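Local coordinates for uncharacterized egV family protein COG1307 (Ruminococcus gnavus, PDB 3JR7) that is of unknown function but probably binds lipids, perhaps fatty acids, at residues Asp19-Cys29 with Cys94-Leu104; Leu47-Trp56 with Lys70-Ser81. All coordinates share one frame; numbering follows the deposited sequence.

From the N terminus, strand 22-27 runs first and then passes through helix 34-39 into strand 42-51. Interaction 2 closes a short loop: Lys70-Ser81, the end of helix 64-73 and strand 79-81, comes back onto the hairpin of Leu47-Trp56. The chain then goes through helix 85-92 into strand 98-103. There Cys94-Leu104 pairs with Asp19-Cys29 and closes the longer loop of interaction 1, so interaction 2 is nested inside it. Both contacts reach the same mixed sheet, in which strands 22-27 and 42-51 are neighbours. They meet where Ser28 OG lies 3.1 Å from Leu47 N, a probable hydrogen bond, and where Leu47 packs on Asp27 and Leu104.

Interaction 1 of 2, residues Asp19-Cys29 with Cys94-Leu104; sequences DMSYKVIVDSC and CDAERIYVVTL
Arg98 points two nitrogens at one oxygen, OD1 of Asp19, just before strand 22-27: Arg98 NH1 lies 3.0 Å from it and Arg98 NH2 3.3 Å. Both meet OD1 from above the carboxylate plane, within the guanidinium plane. The same OD1 of Asp19 accepts from Ser21 N at 2.7 Å, an Asx turn. Glu97 OE1 completes the network with a salt bridge to Arg98 NH1 (2.8 Å, a weak hydrogen bond). The Arg98 chain bends at chi3 (-68°), laying the guanidinium over Ser21 O, which accepts from Arg98 N. Ser21 OG accepts from Glu97 N at 2.7 Å. Arg98 NE forms a salt bridge with Glu154, which also accepts from Tyr100 OH. With an alanine in place of Arg98, Asp19, Glu97 and Glu154 would probably lose their shared positive charge. Beyond this, five backbone bonds, from Lys23 N to Arg98 O through Asp27 N to Val102 O, join parallel strands 22-27 and 98-103. At the far end Asp27 OD2 accepts from Leu104 N at 2.9 Å, syn but tilted out of the carboxylate plane, and bonds to Ser111 OG. Aspartates thus fix both ends: a charged network at the exposed start, and a carboxylate that holds the Leu104 amide at the buried end.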
loop_
_atom_site.group_PDB
_atom_site.type_symbol
_atom_site.label_atom_id
_atom_site.label_comp_id
_atom_site.label_asym_id
_atom_site.label_seq_id
_atom_site.Cartn_x
_atom_site.Cartn_y
_atom_site.Cartn_z
ATOM N N ASP A 19 -21.791 -18.818 -4.421
ATOM C CA ASP A 19 -21.013 -17.956 -5.314
ATOM C C ASP A 19 -20.026 -17.074 -4.580
ATOM O O ASP A 19 -20.320 -15.935 -4.229
ATOM C CB ASP A 19 -21.953 -17.078 -6.146
ATOM C CG ASP A 19 -21.252 -16.416 -7.354
ATOM O OD1 ASP A 19 -19.997 -16.270 -7.335
ATOM O OD2 ASP A 19 -21.965 -16.029 -8.325
HETATM N N MSE A 20 -18.834 -17.588 -4.373
HETATM C CA MSE A 20 -17.704 -16.717 -4.181
HETATM C C MSE A 20 -16.827 -16.900 -5.405
HETATM O O MSE A 20 -15.626 -17.209 -5.309
HETATM C CB MSE A 20 -16.933 -17.108 -2.953
HETATM C CG MSE A 20 -17.757 -17.127 -1.715
HETATM SE SE MSE A 20 -16.641 -17.929 -0.314
HETATM C CE MSE A 20 -14.859 -17.147 -0.793
ATOM N N SER A 21 -17.398 -16.676 -6.567
ATOM C CA SER A 21 -16.585 -16.732 -7.786
ATOM C C SER A 21 -15.914 -15.380 -7.998
ATOM O O SER A 21 -16.310 -14.629 -8.852
ATOM C CB SER A 21 -17.455 -17.120 -8.970
ATOM O OG SER A 21 -16.662 -17.391 -10.115
ATOM N N TYR A 22 -14.921 -15.066 -7.176
ATOM C CA TYR A 22 -14.156 -13.824 -7.336
ATOM C C TYR A 22 -12.693 -14.012 -6.981
ATOM O O TYR A 22 -12.359 -14.898 -6.234
ATOM C CB TYR A 22 -14.769 -12.713 -6.483
ATOM C CG TYR A 22 -14.512 -12.777 -4.990
ATOM C CD1 TYR A 22 -13.478 -12.076 -4.423
ATOM C CD2 TYR A 22 -15.342 -13.474 -4.157
ATOM C CE1 TYR A 22 -13.263 -12.089 -3.064
ATOM C CE2 TYR A 22 -15.126 -13.520 -2.779
ATOM C CZ TYR A 22 -14.090 -12.811 -2.242
ATOM O OH TYR A 22 -13.824 -12.832 -0.857
ATOM N N LYS A 23 -11.828 -13.157 -7.511
ATOM C CA LYS A 23 -10.444 -13.113 -7.078
ATOM C C LYS A 23 -10.042 -11.641 -6.860
ATOM O O LYS A 23 -10.483 -10.770 -7.618
ATOM C CB LYS A 23 -9.553 -13.811 -8.096
ATOM C CG LYS A 23 -8.152 -14.038 -7.629
ATOM C CD LYS A 23 -7.370 -15.014 -8.544
ATOM C CE LYS A 23 -7.000 -14.423 -9.929
ATOM N NZ LYS A 23 -6.054 -15.328 -10.834
ATOM N N VAL A 24 -9.219 -11.392 -5.849
ATOM C CA VAL A 24 -8.625 -10.068 -5.572
ATOM C C VAL A 24 -7.144 -10.094 -5.841
ATOM O O VAL A 24 -6.371 -10.771 -5.123
ATOM C CB VAL A 24 -8.834 -9.587 -4.124
ATOM C CG1 VAL A 24 -8.376 -8.100 -3.986
ATOM C CG2 VAL A 24 -10.322 -9.754 -3.688
ATOM N N ILE A 25 -6.752 -9.400 -6.899
ATOM C CA ILE A 25 -5.367 -9.290 -7.307
ATOM C C ILE A 25 -4.819 -7.965 -6.749
ATOM O O ILE A 25 -5.421 -6.927 -6.925
ATOM C CB ILE A 25 -5.253 -9.243 -8.834
ATOM C CG1 ILE A 25 -5.875 -10.527 -9.461
ATOM C CG2 ILE A 25 -3.791 -9.039 -9.264
ATOM C CD1 ILE A 25 -6.133 -10.389 -10.914
ATOM N N VAL A 26 -3.682 -8.014 -6.108
ATOM C CA VAL A 26 -3.064 -6.861 -5.482
ATOM C C VAL A 26 -1.629 -6.797 -5.947
ATOM O O VAL A 26 -0.941 -7.834 -5.959
ATOM C CB VAL A 26 -3.115 -7.008 -3.956
ATOM C CG1 VAL A 26 -2.581 -5.724 -3.268
ATOM C CG2 VAL A 26 -4.549 -7.313 -3.512
ATOM N N ASP A 27 -1.134 -5.623 -6.360
ATOM C CA ASP A 27 0.276 -5.557 -6.688
ATOM C C ASP A 27 1.096 -5.750 -5.409
ATOM O O ASP A 27 0.569 -5.659 -4.300
ATOM C CB ASP A 27 0.686 -4.307 -7.494
ATOM C CG ASP A 27 0.609 -3.000 -6.699
ATOM O OD1 ASP A 27 0.850 -2.969 -5.463
ATOM O OD2 ASP A 27 0.394 -1.968 -7.364
ATOM N N SER A 28 2.375 -6.093 -5.568
ATOM C CA SER A 28 3.132 -6.677 -4.442
ATOM C C SER A 28 3.418 -5.635 -3.343
ATOM O O SER A 28 3.760 -5.966 -2.243
ATOM C CB SER A 28 4.421 -7.299 -4.944
ATOM O OG SER A 28 5.258 -6.324 -5.483
ATOM N N CYS A 29 3.222 -4.366 -3.650
ATOM C CA CYS A 29 3.381 -3.329 -2.624
ATOM C C CYS A 29 2.408 -3.551 -1.476
ATOM O O CYS A 29 2.755 -3.358 -0.300
ATOM C CB CYS A 29 3.237 -1.928 -3.227
ATOM S SG CYS A 29 3.634 -0.651 -2.029
ATOM N N CYS A 94 -8.790 -16.862 -15.446
ATOM C CA CYS A 94 -8.985 -17.920 -14.447
ATOM C C CYS A 94 -10.479 -18.190 -14.300
ATOM O O CYS A 94 -11.295 -17.559 -14.938
ATOM C CB CYS A 94 -8.410 -17.518 -13.091
ATOM S SG CYS A 94 -9.240 -16.046 -12.374
ATOM N N ASP A 95 -10.841 -19.115 -13.427
ATOM C CA ASP A 95 -12.218 -19.556 -13.279
ATOM C C ASP A 95 -13.114 -18.603 -12.477
ATOM O O ASP A 95 -14.327 -18.827 -12.422
ATOM C CB ASP A 95 -12.248 -20.950 -12.575
ATOM C CG ASP A 95 -11.839 -22.073 -13.488
ATOM O OD1 ASP A 95 -11.740 -21.884 -14.721
ATOM O OD2 ASP A 95 -11.619 -23.176 -12.968
ATOM N N ALA A 96 -12.534 -17.591 -11.824
ATOM C CA ALA A 96 -13.316 -16.638 -11.026
ATOM C C ALA A 96 -14.108 -15.752 -11.961
ATOM O O ALA A 96 -13.568 -15.194 -12.928
ATOM C CB ALA A 96 -12.426 -15.759 -10.083
ATOM N N GLU A 97 -15.373 -15.574 -11.653
ATOM C CA GLU A 97 -16.223 -14.722 -12.479
ATOM C C GLU A 97 -15.857 -13.244 -12.329
ATOM O O GLU A 97 -15.856 -12.496 -13.308
ATOM C CB GLU A 97 -17.689 -14.908 -12.050
ATOM C CG GLU A 97 -18.687 -14.022 -12.757
ATOM C CD GLU A 97 -20.084 -14.241 -12.265
ATOM O OE1 GLU A 97 -20.281 -14.476 -11.043
ATOM O OE2 GLU A 97 -20.997 -14.167 -13.096
ATOM N N ARG A 98 -15.566 -12.826 -11.108
ATOM C CA ARG A 98 -15.358 -11.411 -10.826
ATOM C C ARG A 98 -13.912 -11.170 -10.426
ATOM O O ARG A 98 -13.400 -11.799 -9.506
ATOM C CB ARG A 98 -16.310 -10.965 -9.715
ATOM C CG ARG A 98 -17.773 -11.288 -10.023
ATOM C CD ARG A 98 -18.750 -10.829 -8.967
ATOM N NE ARG A 98 -18.610 -11.564 -7.736
ATOM C CZ ARG A 98 -19.025 -12.832 -7.516
ATOM N NH1 ARG A 98 -19.587 -13.556 -8.510
ATOM N NH2 ARG A 98 -18.873 -13.386 -6.296
ATOM N N ILE A 99 -13.253 -10.250 -11.121
ATOM C CA ILE A 99 -11.869 -9.900 -10.855
ATOM C C ILE A 99 -11.751 -8.459 -10.350
ATOM O O ILE A 99 -12.198 -7.514 -11.009
ATOM C CB ILE A 99 -11.006 -10.040 -12.097
ATOM C CG1 ILE A 99 -11.182 -11.455 -12.692
ATOM C CG2 ILE A 99 -9.510 -9.721 -11.742
ATOM C CD1 ILE A 99 -10.634 -12.613 -11.800
ATOM N N TYR A 100 -11.137 -8.303 -9.181
ATOM C CA TYR A 100 -10.931 -6.984 -8.563
ATOM C C TYR A 100 -9.441 -6.793 -8.471
ATOM O O TYR A 100 -8.756 -7.658 -7.971
ATOM C CB TYR A 100 -11.537 -6.954 -7.153
ATOM C CG TYR A 100 -13.003 -7.259 -7.092
ATOM C CD1 TYR A 100 -13.946 -6.295 -7.447
ATOM C CD2 TYR A 100 -13.458 -8.496 -6.647
ATOM C CE1 TYR A 100 -15.295 -6.574 -7.416
ATOM C CE2 TYR A 100 -14.836 -8.781 -6.572
ATOM C CZ TYR A 100 -15.742 -7.805 -6.969
ATOM O OH TYR A 100 -17.078 -8.042 -6.908
ATOM N N VAL A 101 -8.921 -5.681 -8.950
ATOM C CA VAL A 101 -7.478 -5.433 -8.952
ATOM C C VAL A 101 -7.206 -4.201 -8.085
ATOM O O VAL A 101 -7.905 -3.172 -8.216
ATOM C CB VAL A 101 -6.955 -5.226 -10.391
ATOM C CG1 VAL A 101 -5.392 -5.271 -10.447
ATOM C CG2 VAL A 101 -7.558 -6.262 -11.348
ATOM N N VAL A 102 -6.230 -4.287 -7.195
ATOM C CA VAL A 102 -5.889 -3.166 -6.309
ATOM C C VAL A 102 -4.444 -2.801 -6.517
ATOM O O VAL A 102 -3.587 -3.674 -6.425
ATOM C CB VAL A 102 -6.081 -3.537 -4.847
ATOM C CG1 VAL A 102 -5.719 -2.279 -3.935
ATOM C CG2 VAL A 102 -7.526 -4.011 -4.611
ATOM N N THR A 103 -4.180 -1.549 -6.868
ATOM C CA THR A 103 -2.851 -1.089 -7.209
ATOM C C THR A 103 -2.417 0.091 -6.395
ATOM O O THR A 103 -3.231 0.815 -5.813
ATOM C CB THR A 103 -2.706 -0.676 -8.717
ATOM O OG1 THR A 103 -3.364 0.571 -8.968
ATOM C CG2 THR A 103 -3.243 -1.773 -9.658
ATOM N N LEU A 104 -1.105 0.271 -6.358
ATOM C CA LEU A 104 -0.475 1.534 -5.990
ATOM C C LEU A 104 -1.168 2.733 -6.639
ATOM O O LEU A 104 -1.657 2.644 -7.761
ATOM C CB LEU A 104 0.986 1.521 -6.474
ATOM C CG LEU A 104 2.044 0.835 -5.619
ATOM C CD1 LEU A 104 3.201 0.362 -6.534
ATOM C CD2 LEU A 104 2.509 1.758 -4.513
#

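Interaction 2 of 2, residues Leu47-Trp56 with Lys70-Ser81; sequences LGIQIEDTQW and KIAESTSCAKTS
Ile51 fills the tight part of the contact, wedged between the end of helix 64-73 and Ala78, just before strand 79-81. Its two branches part at CB. Ile51 CG1 presses on Ala78 CB at 3.5 Å, and Ile51 CG2 on Ser74 CB at 3.4 Å, both closer than usual carbon contacts. Ile51 CD1 meets Ile71 CG1 at 4.0 Å. CG2 lies anti to the backbone N (chi1 of CG1 -60°), which sends it towards Ser74. Ser74 OG in turn donates to Ser76 O at 2.6 Å, on a lone pair, and holds the bend after the helix.

Strand 48-51 continues the contact as an antiparallel pair with strand 79-81. Gly48 and Ser81 bond in both directions, as do Gln50 and Lys79. Between them Ile49 and Thr80 form a non-hydrogen-bonded pair, their side chains side by side.

The solvent side is looser. Glu52, in the type II' turn from Ile51 to Thr54, extends its carboxylate past Ser74. Glu52 OE1 reaches Lys70 NZ at 3.5 Å, a weak salt bridge. Lys70 CB meets the edge of the Trp56 ring at CH2, 3.7 Å away, and Lys70 CE passes Thr54 OG1 at 3.4 Å. Thr54 CG2 lies over one face of that ring.

Leu47, Thr80 and Ser81 belong to the pocket of the bound polyether. The hairpin rests on helix 64-73, with Leu67 also touching Ile51 and Trp56. Helix 283-289 packs against Leu47, Ile49, Ala78 and Thr80, and its Tyr288 bonds to Thr80 OG1.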
loop_
_atom_site.group_PDB
_atom_site.type_symbol
_atom_site.label_atom_id
_atom_site.label_comp_id
_atom_site.label_asym_id
_atom_site.label_seq_id
_atom_site.Cartn_x
_atom_site.Cartn_y
_atom_site.Cartn_z
ATOM N N LEU A 47 5.989 -6.648 -8.477
ATOM C CA LEU A 47 6.829 -5.629 -9.072
ATOM C C LEU A 47 8.279 -6.087 -9.106
ATOM O O LEU A 47 8.633 -7.093 -8.487
ATOM C CB LEU A 47 6.740 -4.317 -8.274
ATOM C CG LEU A 47 5.531 -3.445 -8.559
ATOM C CD1 LEU A 47 4.292 -3.872 -7.728
ATOM C CD2 LEU A 47 5.889 -1.964 -8.366
ATOM N N GLY A 48 9.109 -5.344 -9.827
ATOM C CA GLY A 48 10.573 -5.589 -9.863
ATOM C C GLY A 48 11.346 -4.625 -8.990
ATOM O O GLY A 48 10.927 -3.494 -8.798
ATOM N N ILE A 49 12.493 -5.070 -8.457
ATOM C CA ILE A 49 13.386 -4.192 -7.698
ATOM C C ILE A 49 14.764 -4.359 -8.296
ATOM O O ILE A 49 15.176 -5.464 -8.544
ATOM C CB ILE A 49 13.439 -4.545 -6.201
ATOM C CG1 ILE A 49 12.100 -4.282 -5.523
ATOM C CG2 ILE A 49 14.587 -3.756 -5.454
ATOM C CD1 ILE A 49 11.877 -5.197 -4.314
ATOM N N GLN A 50 15.427 -3.242 -8.527
ATOM C CA GLN A 50 16.764 -3.200 -9.122
ATOM C C GLN A 50 17.729 -2.375 -8.255
ATOM O O GLN A 50 17.511 -1.187 -8.026
ATOM C CB GLN A 50 16.658 -2.608 -10.531
ATOM C CG GLN A 50 15.632 -3.401 -11.400
ATOM C CD GLN A 50 14.190 -2.824 -11.391
ATOM O OE1 GLN A 50 13.996 -1.605 -11.320
ATOM N NE2 GLN A 50 13.197 -3.699 -11.533
ATOM N N ILE A 51 18.776 -3.028 -7.757
ATOM C CA ILE A 51 19.802 -2.384 -6.924
ATOM C C ILE A 51 21.169 -2.839 -7.465
ATOM O O ILE A 51 21.484 -4.020 -7.438
ATOM C CB ILE A 51 19.714 -2.779 -5.450
ATOM C CG1 ILE A 51 18.358 -2.390 -4.873
ATOM C CG2 ILE A 51 20.834 -2.052 -4.640
ATOM C CD1 ILE A 51 17.973 -3.169 -3.658
ATOM N N GLU A 52 21.918 -1.907 -8.011
ATOM C CA GLU A 52 23.210 -2.226 -8.660
ATOM C C GLU A 52 22.977 -3.266 -9.756
ATOM O O GLU A 52 22.260 -2.946 -10.699
ATOM C CB GLU A 52 24.251 -2.606 -7.604
ATOM C CG GLU A 52 24.614 -1.382 -6.788
ATOM C CD GLU A 52 25.575 -1.652 -5.630
ATOM O OE1 GLU A 52 25.540 -2.759 -5.007
ATOM O OE2 GLU A 52 26.340 -0.705 -5.341
ATOM N N ASP A 53 23.520 -4.480 -9.651
ATOM C CA ASP A 53 23.351 -5.494 -10.739
ATOM C C ASP A 53 22.412 -6.589 -10.349
ATOM O O ASP A 53 22.297 -7.624 -11.053
ATOM C CB ASP A 53 24.696 -6.136 -11.085
ATOM C CG ASP A 53 25.652 -5.152 -11.688
ATOM O OD1 ASP A 53 25.351 -4.621 -12.796
ATOM O OD2 ASP A 53 26.694 -4.901 -11.027
ATOM N N THR A 54 21.773 -6.403 -9.203
ATOM C CA THR A 54 20.820 -7.347 -8.738
ATOM C C THR A 54 19.451 -6.856 -9.240
ATOM O O THR A 54 19.128 -5.676 -9.222
ATOM C CB THR A 54 20.857 -7.464 -7.207
ATOM O OG1 THR A 54 22.197 -7.772 -6.797
ATOM C CG2 THR A 54 19.888 -8.542 -6.732
ATOM N N GLN A 55 18.694 -7.799 -9.744
ATOM C CA GLN A 55 17.371 -7.556 -10.215
ATOM C C GLN A 55 16.611 -8.608 -9.507
ATOM O O GLN A 55 16.913 -9.796 -9.711
ATOM C CB GLN A 55 17.273 -7.880 -11.678
ATOM C CG GLN A 55 17.587 -6.796 -12.581
ATOM C CD GLN A 55 17.439 -7.275 -14.004
ATOM O OE1 GLN A 55 16.705 -8.251 -14.270
ATOM N NE2 GLN A 55 18.146 -6.629 -14.928
ATOM N N TRP A 56 15.643 -8.197 -8.701
ATOM C CA TRP A 56 14.819 -9.116 -7.952
ATOM C C TRP A 56 13.324 -8.901 -8.252
ATOM O O TRP A 56 12.921 -7.828 -8.662
ATOM C CB TRP A 56 14.985 -8.836 -6.468
ATOM C CG TRP A 56 16.170 -9.438 -5.783
ATOM C CD1 TRP A 56 16.650 -10.716 -5.915
ATOM C CD2 TRP A 56 16.953 -8.819 -4.764
ATOM N NE1 TRP A 56 17.717 -10.916 -5.048
ATOM C CE2 TRP A 56 17.921 -9.760 -4.340
ATOM C CE3 TRP A 56 16.939 -7.559 -4.176
ATOM C CZ2 TRP A 56 18.854 -9.471 -3.351
ATOM C CZ3 TRP A 56 17.861 -7.275 -3.198
ATOM C CH2 TRP A 56 18.811 -8.221 -2.794
ATOM N N LYS A 70 21.219 -5.277 1.228
ATOM C CA LYS A 70 21.612 -4.819 -0.098
ATOM C C LYS A 70 21.449 -3.307 -0.260
ATOM O O LYS A 70 22.321 -2.613 -0.830
ATOM C CB LYS A 70 20.837 -5.590 -1.181
ATOM C CG LYS A 70 21.235 -5.227 -2.589
ATOM C CD LYS A 70 22.721 -5.539 -2.876
ATOM C CE LYS A 70 23.017 -5.513 -4.370
ATOM N NZ LYS A 70 24.393 -6.015 -4.665
ATOM N N ILE A 71 20.326 -2.772 0.214
ATOM C CA ILE A 71 20.141 -1.302 0.222
ATOM C C ILE A 71 21.259 -0.599 0.995
ATOM O O ILE A 71 21.790 0.451 0.582
ATOM C CB ILE A 71 18.764 -0.885 0.826
ATOM C CG1 ILE A 71 17.591 -1.366 -0.078
ATOM C CG2 ILE A 71 18.729 0.644 1.093
ATOM C CD1 ILE A 71 16.226 -1.388 0.666
ATOM N N ALA A 72 21.574 -1.135 2.161
ATOM C CA ALA A 72 22.564 -0.469 3.037
ATOM C C ALA A 72 23.950 -0.473 2.372
ATOM O O ALA A 72 24.702 0.505 2.461
ATOM C CB ALA A 72 22.591 -1.148 4.390
ATOM N N GLU A 73 24.267 -1.564 1.682
ATOM C CA GLU A 73 25.566 -1.718 0.991
ATOM C C GLU A 73 25.687 -0.888 -0.246
ATOM O O GLU A 73 26.753 -0.359 -0.529
ATOM C CB GLU A 73 25.780 -3.168 0.576
ATOM C CG GLU A 73 26.145 -4.001 1.746
ATOM C CD GLU A 73 25.719 -5.446 1.614
ATOM O OE1 GLU A 73 25.645 -5.968 0.460
ATOM O OE2 GLU A 73 25.435 -6.033 2.683
ATOM N N SER A 74 24.597 -0.791 -1.001
ATOM C CA SER A 74 24.627 -0.094 -2.258
ATOM C C SER A 74 24.657 1.418 -2.112
ATOM O O SER A 74 23.752 2.046 -1.539
ATOM C CB SER A 74 23.406 -0.459 -3.105
ATOM O OG SER A 74 23.240 0.530 -4.098
ATOM N N THR A 75 25.641 2.014 -2.746
ATOM C CA THR A 75 25.772 3.449 -2.740
ATOM C C THR A 75 24.725 4.093 -3.653
ATOM O O THR A 75 24.234 5.182 -3.366
ATOM C CB THR A 75 27.184 3.870 -3.200
ATOM O OG1 THR A 75 27.189 5.282 -3.389
ATOM C CG2 THR A 75 27.549 3.206 -4.495
ATOM N N SER A 76 24.354 3.426 -4.735
ATOM C CA SER A 76 23.311 3.982 -5.568
ATOM C C SER A 76 21.894 3.557 -5.075
ATOM O O SER A 76 21.642 2.473 -4.548
ATOM C CB SER A 76 23.525 3.592 -7.011
ATOM O OG SER A 76 23.620 2.187 -7.070
ATOM N N CYS A 77 20.997 4.490 -5.253
ATOM C CA CYS A 77 19.615 4.372 -4.887
ATOM C C CYS A 77 18.884 3.213 -5.618
ATOM O O CYS A 77 19.095 2.991 -6.811
ATOM C CB CYS A 77 19.023 5.713 -5.267
ATOM S SG CYS A 77 17.428 5.847 -4.739
ATOM N N ALA A 78 18.060 2.446 -4.911
ATOM C CA ALA A 78 17.292 1.367 -5.547
ATOM C C ALA A 78 16.318 1.927 -6.611
ATOM O O ALA A 78 15.902 3.068 -6.528
ATOM C CB ALA A 78 16.535 0.549 -4.513
ATOM N N LYS A 79 16.008 1.119 -7.616
ATOM C CA LYS A 79 15.025 1.478 -8.670
ATOM C C LYS A 79 14.004 0.371 -8.656
ATOM O O LYS A 79 14.301 -0.731 -8.201
ATOM C CB LYS A 79 15.653 1.547 -10.067
ATOM C CG LYS A 79 16.693 2.651 -10.280
ATOM C CD LYS A 79 16.197 4.063 -9.878
ATOM C CE LYS A 79 17.326 4.860 -9.204
ATOM N NZ LYS A 79 17.007 6.318 -8.923
ATOM N N THR A 80 12.799 0.665 -9.132
ATOM C CA THR A 80 11.720 -0.324 -9.108
ATOM C C THR A 80 10.974 -0.306 -10.450
ATOM O O THR A 80 11.107 0.650 -11.235
ATOM C CB THR A 80 10.778 -0.086 -7.908
ATOM O OG1 THR A 80 10.248 1.248 -7.916
ATOM C CG2 THR A 80 11.538 -0.332 -6.566
ATOM N N SER A 81 10.210 -1.355 -10.731
ATOM C CA SER A 81 9.409 -1.357 -11.959
ATOM C C SER A 81 8.041 -1.942 -11.680
ATOM O O SER A 81 7.931 -2.903 -10.939
ATOM C CB SER A 81 10.096 -2.167 -13.092
ATOM O OG SER A 81 10.515 -3.437 -12.637
#